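Local atomic coordinates of flavodoxin (Streptococcus pneumoniae serotype 4, PDB entry 5LJL), a protein that binds FMN and probably serves as a low-potential electron donor to a number of redox enzymes. Residues A24-L27 with R28-L32; M69-F72 with Y73-L76; A128-E131 with D132-R135. One frame throughout, in Å; residues are numbered along the deposited sequence.

Overall arrangement
All three contacts are local, each lying in, or at one end of, a helix that flanks the five-stranded parallel sheet of the flavodoxin fold. Along the chain they come in series: contact 1 at the C-terminal end of helix 15-29, contact 2 in helix 67-77, contact 3 at the start of helix 130-146. Contacts 1 and 3 lie nearest each other, centres about 17 Å apart, and side chains of contact 1 touch helix 130-146 further along. Contact 2 is on the opposite side of the chain's centre from both, about 26 Å from contact 1 and 28 Å from contact 3, centre to centre. Together they sample both helical layers of this three-layered alpha/beta/alpha FMN-binding protein.

Contact 1 (A24-L27 with R28-L32); sequences ADKL and RDLGL
Leu27 and Leu32 meet through their methyls, CD2 of Leu27 lying 4.2 Å from CD2 of Leu32, with the two side chains crossing at a slant. Leucine suits both places, since each is buried and each branched end can fill space on the inner side of the helix end. Beside this pair, Lys26 and Leu30 also cross: the lysine leaves with CG anti to its backbone N (chi1 172°), and this together with a bend at chi2 lays its CG and CD methylenes against Leu30 CD1. A further bend at chi3 turns the chain toward its amine and a water, which accepts from Lys26 NZ at 2.9 Å and donates to Asp29 OD2 at 2.7 Å, a bridge between opposite charges that do not touch directly. On another side, Asp25 OD1 comes to the edge of the Arg28 guanidinium, in its plane, but NH1 stays 3.7 Å away, a long salt bridge with the two flat groups turned 43° apart. The stronger hold on this arginine is the hydrogen bond from NH2 to Val34 O.

The helix ends in a Schellman motif. Leu32 N bonds to Leu27 O at 3.0 Å, and Gly31 N reaches back to Arg28 O at 2.9 Å. Gly31 takes positive phi (97°), a conformation crowded against the preceding carbonyl oxygen that glycine suits.

This turn closes the helix of the beta-alpha-beta unit made by strand 4-9, helix 15-29 and strand 33-38. Ala24, small enough to let the helix approach the sheet, touches Ile7, Val34 and Val36; Leu27 reaches Ala5, Val34 and Ile54, while Lys26, Leu27 and Leu30 also pack on helix 130-146.

Contact 2 (M69-F72 with Y73-L76); sequences MMDF and YEDL
With CG anti to the backbone N in both Phe72 (chi1 -174°) and Leu76 (chi1 175°), the two side chains leave the same side of the helix one turn apart. Phe72 CE2 and Leu76 CD2 approach to 4.5 Å, a loose apolar contact in which the methyl stands obliquely to the ring. A large aromatic and a branched aliphatic residue suit these buried places because both present bulk without a polar group. The helix bond from Leu76 N to Phe72 O, 2.8 Å long, joins the same two residues, and Tyr73 N bonds equally closely to Met69 O, at 2.8 Å and nearly straight (168°).

The other side is acidic. Asp71 OD2 and Glu74 OE1 lie 4.3 Å apart, like charges that would be expected to disfavour each other. A water donates to Glu74 OE1 at 3.0 Å and, weakly, to Asp71 O. Asp75 adds its carboxylate beside the same carbonyl, and such charged residues suit a helix side exposed to solvent.

Helix 67-77 connects strands 52-56 and 85-92 in a beta-alpha-beta unit. Met69 and Phe72 touch Val55 of strand 52-56, whereas Met69, Tyr73 and Leu76 lean on helix 101-113 through Phe106, Val109 and Phe110.

Contact 3 (A128-E131 with D132-R135); sequences AEEE and DIER
Ala128 places its methyl 4.0 Å from Asp132 CB and 4.3 Å from Ile133 CG1. Its small side chain lets the incoming chain lie close to the first turn of the helix.

Glu129 occupies the N-cap. Its backbone N donates to Asp132 OD2 at 2.9 Å, almost straight at 170°, and the oxygen receives it with its anti lone pair. Asp132 reaches back because its CG stands beside its own backbone N (chi1 -58°). A short carboxylate suits this place, three residues beyond the cap, and its negative charge is likely to be favoured near the helix's N-terminal end. The carbonyl of Glu129 meanwhile accepts a straight bond from Ile133 N at 2.9 Å and a weak one from Asp132 N.

Glu130 runs alongside Ile133, both side chains pointing the same way, with OE2 beside CD1, while Glu130 O receives Glu134 N. Further on, Glu131 extends beside Arg135: OE1 takes a bent salt-bridge bond from NH1 at 3.0 Å through its anti lone pair, the oxygen lying 26° out of the guanidinium plane. Two long side chains of opposite charge four residues apart suit this exposed flank, their backbones joined by Arg135 N to Glu131 O.

Asp132 and Arg135 also touch Val124 and Val122 of strand 116-125. The side-chain bond from Asp132 back to the N-cap nitrogen is one half of the capping-box pattern; the end of the Glu129 side chain leads away and makes no return bond to Asp132 N. It opens the last helix of a flavodoxin fold, after a short connection from edge strand 116-125.

Contact 1 (A24-L27 with R28-L32)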
loop_
_atom_site.group_PDB
_atom_site.type_symbol
_atom_site.label_atom_id
_atom_site.label_comp_id
_atom_site.label_asym_id
_atom_site.label_seq_id
_atom_site.Cartn_x
_atom_site.Cartn_y
_atom_site.Cartn_z
ATOM N N ALA A 24 -3.580 -5.958 6.656
ATOM C CA ALA A 24 -4.444 -7.041 6.234
ATOM C C ALA A 24 -5.168 -7.646 7.417
ATOM O O ALA A 24 -6.347 -7.885 7.304
ATOM C CB ALA A 24 -3.662 -8.147 5.574
ATOM N N ASP A 25 -4.444 -7.879 8.515
ATOM C CA ASP A 25 -5.023 -8.531 9.688
ATOM C C ASP A 25 -6.108 -7.669 10.323
ATOM O O ASP A 25 -7.184 -8.218 10.732
ATOM C CB ASP A 25 -3.954 -8.970 10.647
ATOM C CG ASP A 25 -3.157 -10.160 10.116
ATOM O OD1 ASP A 25 -3.593 -10.793 9.109
ATOM O OD2 ASP A 25 -2.131 -10.419 10.733
ATOM N N LYS A 26 -5.910 -6.348 10.381
ATOM C CA LYS A 26 -6.961 -5.490 10.985
ATOM C C LYS A 26 -8.188 -5.509 10.042
ATOM O O LYS A 26 -9.331 -5.642 10.479
ATOM C CB LYS A 26 -6.427 -4.105 11.332
ATOM C CG LYS A 26 -7.485 -3.082 11.787
ATOM C CD LYS A 26 -8.197 -3.506 13.041
ATOM C CE LYS A 26 -7.238 -3.446 14.272
ATOM N NZ LYS A 26 -7.939 -3.716 15.581
ATOM N N LEU A 27 -7.975 -5.354 8.730
ATOM C CA LEU A 27 -9.084 -5.406 7.774
ATOM C C LEU A 27 -9.897 -6.712 7.837
ATOM O O LEU A 27 -11.144 -6.655 7.769
ATOM C CB LEU A 27 -8.666 -5.073 6.349
ATOM C CG LEU A 27 -8.160 -3.676 6.051
ATOM C CD1 LEU A 27 -7.634 -3.574 4.586
ATOM C CD2 LEU A 27 -9.222 -2.614 6.294
ATOM N N ARG A 28 -9.194 -7.832 7.998
ATOM C CA ARG A 28 -9.896 -9.116 8.168
ATOM C C ARG A 28 -10.708 -9.137 9.456
ATOM O O ARG A 28 -11.875 -9.505 9.431
ATOM C CB ARG A 28 -8.932 -10.298 8.088
ATOM C CG ARG A 28 -8.384 -10.506 6.699
ATOM C CD ARG A 28 -7.351 -11.635 6.671
ATOM N NE ARG A 28 -6.923 -11.961 5.318
ATOM C CZ ARG A 28 -5.661 -12.081 4.918
ATOM N NH1 ARG A 28 -4.650 -11.921 5.756
ATOM N NH2 ARG A 28 -5.421 -12.367 3.629
ATOM N N ASP A 29 -10.132 -8.630 10.528
ATOM C CA ASP A 29 -10.833 -8.580 11.829
ATOM C C ASP A 29 -12.063 -7.714 11.749
ATOM O O ASP A 29 -12.990 -7.930 12.556
ATOM C CB ASP A 29 -9.930 -8.040 12.938
ATOM C CG ASP A 29 -8.876 -9.064 13.441
ATOM O OD1 ASP A 29 -9.038 -10.292 13.167
ATOM O OD2 ASP A 29 -7.946 -8.616 14.155
ATOM N N LEU A 30 -12.070 -6.705 10.857
ATOM C CA LEU A 30 -13.255 -5.832 10.606
ATOM C C LEU A 30 -14.276 -6.403 9.632
ATOM O O LEU A 30 -15.316 -5.810 9.335
ATOM C CB LEU A 30 -12.801 -4.431 10.197
ATOM C CG LEU A 30 -11.954 -3.689 11.244
ATOM C CD1 LEU A 30 -11.359 -2.377 10.702
ATOM C CD2 LEU A 30 -12.719 -3.365 12.531
ATOM N N GLY A 31 -13.997 -7.587 9.147
ATOM C CA GLY A 31 -14.949 -8.246 8.263
ATOM C C GLY A 31 -14.749 -8.147 6.796
ATOM O O GLY A 31 -15.596 -8.624 6.033
ATOM N N LEU A 32 -13.643 -7.533 6.338
ATOM C CA LEU A 32 -13.387 -7.505 4.893
ATOM C C LEU A 32 -12.735 -8.840 4.414
ATOM O O LEU A 32 -12.091 -9.547 5.195
ATOM C CB LEU A 32 -12.480 -6.317 4.480
ATOM C CG LEU A 32 -13.037 -4.915 4.610
ATOM C CD1 LEU A 32 -13.056 -4.415 6.045
ATOM C CD2 LEU A 32 -12.207 -3.977 3.743
HETATM O O HOH W 1 -8.746 -6.546 15.742
#

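Contact 2 (M69-F72 with Y73-L76)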
loop_
_atom_site.group_PDB
_atom_site.type_symbol
_atom_site.label_atom_id
_atom_site.label_comp_id
_atom_site.label_asym_id
_atom_site.label_seq_id
_atom_site.Cartn_x
_atom_site.Cartn_y
_atom_site.Cartn_z
ATOM N N MET A 69 8.714 -3.246 -8.728
ATOM C CA MET A 69 7.584 -2.333 -8.767
ATOM C C MET A 69 7.512 -1.509 -10.060
ATOM O O MET A 69 6.452 -0.958 -10.355
ATOM C CB MET A 69 7.496 -1.390 -7.536
ATOM C CG MET A 69 6.916 -2.035 -6.287
ATOM S SD MET A 69 5.139 -2.371 -6.554
ATOM C CE MET A 69 4.617 -2.733 -4.889
ATOM N N MET A 70 8.577 -1.441 -10.854
ATOM C CA MET A 70 8.552 -0.554 -12.028
ATOM C C MET A 70 7.462 -0.922 -13.031
ATOM O O MET A 70 6.696 -0.073 -13.438
ATOM C CB MET A 70 9.933 -0.480 -12.694
ATOM C CG MET A 70 10.824 0.571 -12.027
ATOM S SD MET A 70 12.419 0.840 -12.949
ATOM C CE MET A 70 11.817 0.681 -14.616
ATOM N N ASP A 71 7.337 -2.182 -13.354
ATOM C CA ASP A 71 6.271 -2.657 -14.237
ATOM C C ASP A 71 4.843 -2.483 -13.677
ATOM O O ASP A 71 3.930 -2.111 -14.361
ATOM C CB ASP A 71 6.477 -4.147 -14.522
ATOM C CG ASP A 71 6.993 -4.381 -15.864
ATOM O OD1 ASP A 71 6.270 -5.080 -16.603
ATOM O OD2 ASP A 71 8.048 -3.818 -16.231
ATOM N N PHE A 72 4.687 -2.773 -12.372
ATOM C CA PHE A 72 3.425 -2.643 -11.679
ATOM C C PHE A 72 2.986 -1.142 -11.694
ATOM O O PHE A 72 1.849 -0.829 -11.917
ATOM C CB PHE A 72 3.594 -3.187 -10.247
ATOM C CG PHE A 72 2.296 -3.237 -9.486
ATOM C CD1 PHE A 72 1.459 -4.324 -9.596
ATOM C CD2 PHE A 72 1.871 -2.134 -8.739
ATOM C CE1 PHE A 72 0.251 -4.388 -8.945
ATOM C CE2 PHE A 72 0.646 -2.163 -8.092
ATOM C CZ PHE A 72 -0.177 -3.287 -8.200
ATOM N N TYR A 73 3.932 -0.248 -11.392
ATOM C CA TYR A 73 3.674 1.208 -11.422
ATOM C C TYR A 73 3.191 1.628 -12.827
ATOM O O TYR A 73 2.268 2.429 -12.931
ATOM C CB TYR A 73 4.899 2.010 -10.991
ATOM C CG TYR A 73 4.835 3.530 -11.069
ATOM C CD1 TYR A 73 4.609 4.280 -9.953
ATOM C CD2 TYR A 73 5.102 4.206 -12.270
ATOM C CE1 TYR A 73 4.525 5.656 -10.017
ATOM C CE2 TYR A 73 5.047 5.582 -12.363
ATOM C CZ TYR A 73 4.756 6.313 -11.260
ATOM O OH TYR A 73 4.772 7.680 -11.411
ATOM N N GLU A 74 3.900 1.162 -13.865
ATOM C CA GLU A 74 3.525 1.517 -15.235
ATOM C C GLU A 74 2.129 1.071 -15.556
ATOM O O GLU A 74 1.338 1.857 -16.141
ATOM C CB GLU A 74 4.541 0.933 -16.278
ATOM C CG GLU A 74 5.912 1.602 -16.138
ATOM C CD GLU A 74 7.057 0.938 -16.910
ATOM O OE1 GLU A 74 6.780 0.018 -17.681
ATOM O OE2 GLU A 74 8.229 1.312 -16.727
ATOM N N ASP A 75 1.840 -0.187 -15.212
ATOM C CA ASP A 75 0.520 -0.704 -15.445
ATOM C C ASP A 75 -0.555 0.048 -14.660
ATOM O O ASP A 75 -1.634 0.388 -15.229
ATOM C CB ASP A 75 0.427 -2.219 -15.175
ATOM C CG ASP A 75 1.286 -3.073 -16.111
ATOM O OD1 ASP A 75 1.736 -2.561 -17.168
ATOM O OD2 ASP A 75 1.569 -4.251 -15.726
ATOM N N LEU A 76 -0.274 0.339 -13.385
ATOM C CA LEU A 76 -1.224 1.082 -12.575
ATOM C C LEU A 76 -1.496 2.521 -13.131
ATOM O O LEU A 76 -2.674 2.962 -13.186
ATOM C CB LEU A 76 -0.732 1.135 -11.123
ATOM C CG LEU A 76 -1.526 1.963 -10.147
ATOM C CD1 LEU A 76 -2.958 1.478 -9.982
ATOM C CD2 LEU A 76 -0.820 2.006 -8.791
HETATM O O HOH W 2 5.250 -2.547 -17.543
#

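Contact 3 (A128-E131 with D132-R135)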
loop_
_atom_site.group_PDB
_atom_site.type_symbol
_atom_site.label_atom_id
_atom_site.label_comp_id
_atom_site.label_asym_id
_atom_site.label_seq_id
_atom_site.Cartn_x
_atom_site.Cartn_y
_atom_site.Cartn_z
ATOM N N ALA A 128 8.565 -2.247 12.217
ATOM C CA ALA A 128 7.429 -1.648 12.942
ATOM C C ALA A 128 7.529 -1.921 14.424
ATOM O O ALA A 128 7.739 -3.076 14.818
ATOM C CB ALA A 128 6.130 -2.217 12.421
ATOM N N GLU A 129 7.362 -0.875 15.220
ATOM C CA GLU A 129 7.224 -0.966 16.675
ATOM C C GLU A 129 5.748 -0.797 16.959
ATOM O O GLU A 129 4.945 -0.567 16.040
ATOM C CB GLU A 129 8.020 0.082 17.342
ATOM C CG GLU A 129 9.529 -0.121 17.132
ATOM C CD GLU A 129 10.219 -0.093 18.430
ATOM O OE1 GLU A 129 10.200 1.049 18.982
ATOM O OE2 GLU A 129 10.634 -1.179 18.951
ATOM N N GLU A 130 5.337 -0.956 18.226
ATOM C CA GLU A 130 3.916 -0.899 18.550
ATOM C C GLU A 130 3.279 0.464 18.167
ATOM O O GLU A 130 2.136 0.457 17.732
ATOM C CB GLU A 130 3.715 -1.287 20.021
ATOM C CG GLU A 130 4.207 -2.694 20.330
ATOM C CD GLU A 130 3.155 -3.752 20.233
ATOM O OE1 GLU A 130 2.522 -4.075 21.264
ATOM O OE2 GLU A 130 2.946 -4.301 19.179
ATOM N N GLU A 131 3.986 1.587 18.279
ATOM C CA GLU A 131 3.499 2.891 17.822
ATOM C C GLU A 131 3.171 2.956 16.293
ATOM O O GLU A 131 2.148 3.540 15.852
ATOM C CB GLU A 131 4.486 3.965 18.186
ATOM C CG GLU A 131 4.121 5.388 17.794
ATOM C CD GLU A 131 5.120 6.451 18.314
ATOM O OE1 GLU A 131 4.979 7.648 17.934
ATOM O OE2 GLU A 131 6.065 6.120 19.100
ATOM N N ASP A 132 3.997 2.268 15.524
ATOM C CA ASP A 132 3.776 2.144 14.079
ATOM C C ASP A 132 2.602 1.209 13.859
ATOM O O ASP A 132 1.773 1.483 12.989
ATOM C CB ASP A 132 5.032 1.552 13.368
ATOM C CG ASP A 132 6.270 2.377 13.604
ATOM O OD1 ASP A 132 6.259 3.494 13.156
ATOM O OD2 ASP A 132 7.212 1.906 14.296
ATOM N N ILE A 133 2.523 0.085 14.598
ATOM C CA ILE A 133 1.374 -0.822 14.503
ATOM C C ILE A 133 0.025 -0.081 14.737
ATOM O O ILE A 133 -0.986 -0.237 14.009
ATOM C CB ILE A 133 1.567 -2.043 15.502
ATOM C CG1 ILE A 133 2.678 -2.963 14.946
ATOM C CG2 ILE A 133 0.263 -2.826 15.648
ATOM C CD1 ILE A 133 3.320 -3.812 16.031
ATOM N N GLU A 134 -0.001 0.731 15.759
ATOM C CA GLU A 134 -1.190 1.583 16.044
ATOM C C GLU A 134 -1.554 2.487 14.840
ATOM O O GLU A 134 -2.707 2.583 14.473
ATOM C CB GLU A 134 -0.975 2.430 17.308
ATOM C CG GLU A 134 -2.021 3.470 17.681
ATOM C CD GLU A 134 -3.427 2.911 17.912
ATOM O OE1 GLU A 134 -4.398 3.679 17.801
ATOM O OE2 GLU A 134 -3.600 1.736 18.187
ATOM N N ARG A 135 -0.573 3.140 14.241
ATOM C CA ARG A 135 -0.826 4.031 13.118
ATOM C C ARG A 135 -1.401 3.219 11.937
ATOM O O ARG A 135 -2.334 3.641 11.223
ATOM C CB ARG A 135 0.415 4.820 12.695
ATOM C CG ARG A 135 0.682 6.068 13.552
ATOM C CD ARG A 135 1.945 6.856 13.134
ATOM N NE ARG A 135 1.896 8.161 13.820
ATOM C CZ ARG A 135 2.279 8.402 15.092
ATOM N NH1 ARG A 135 2.848 7.441 15.841
ATOM N NH2 ARG A 135 2.102 9.623 15.631
#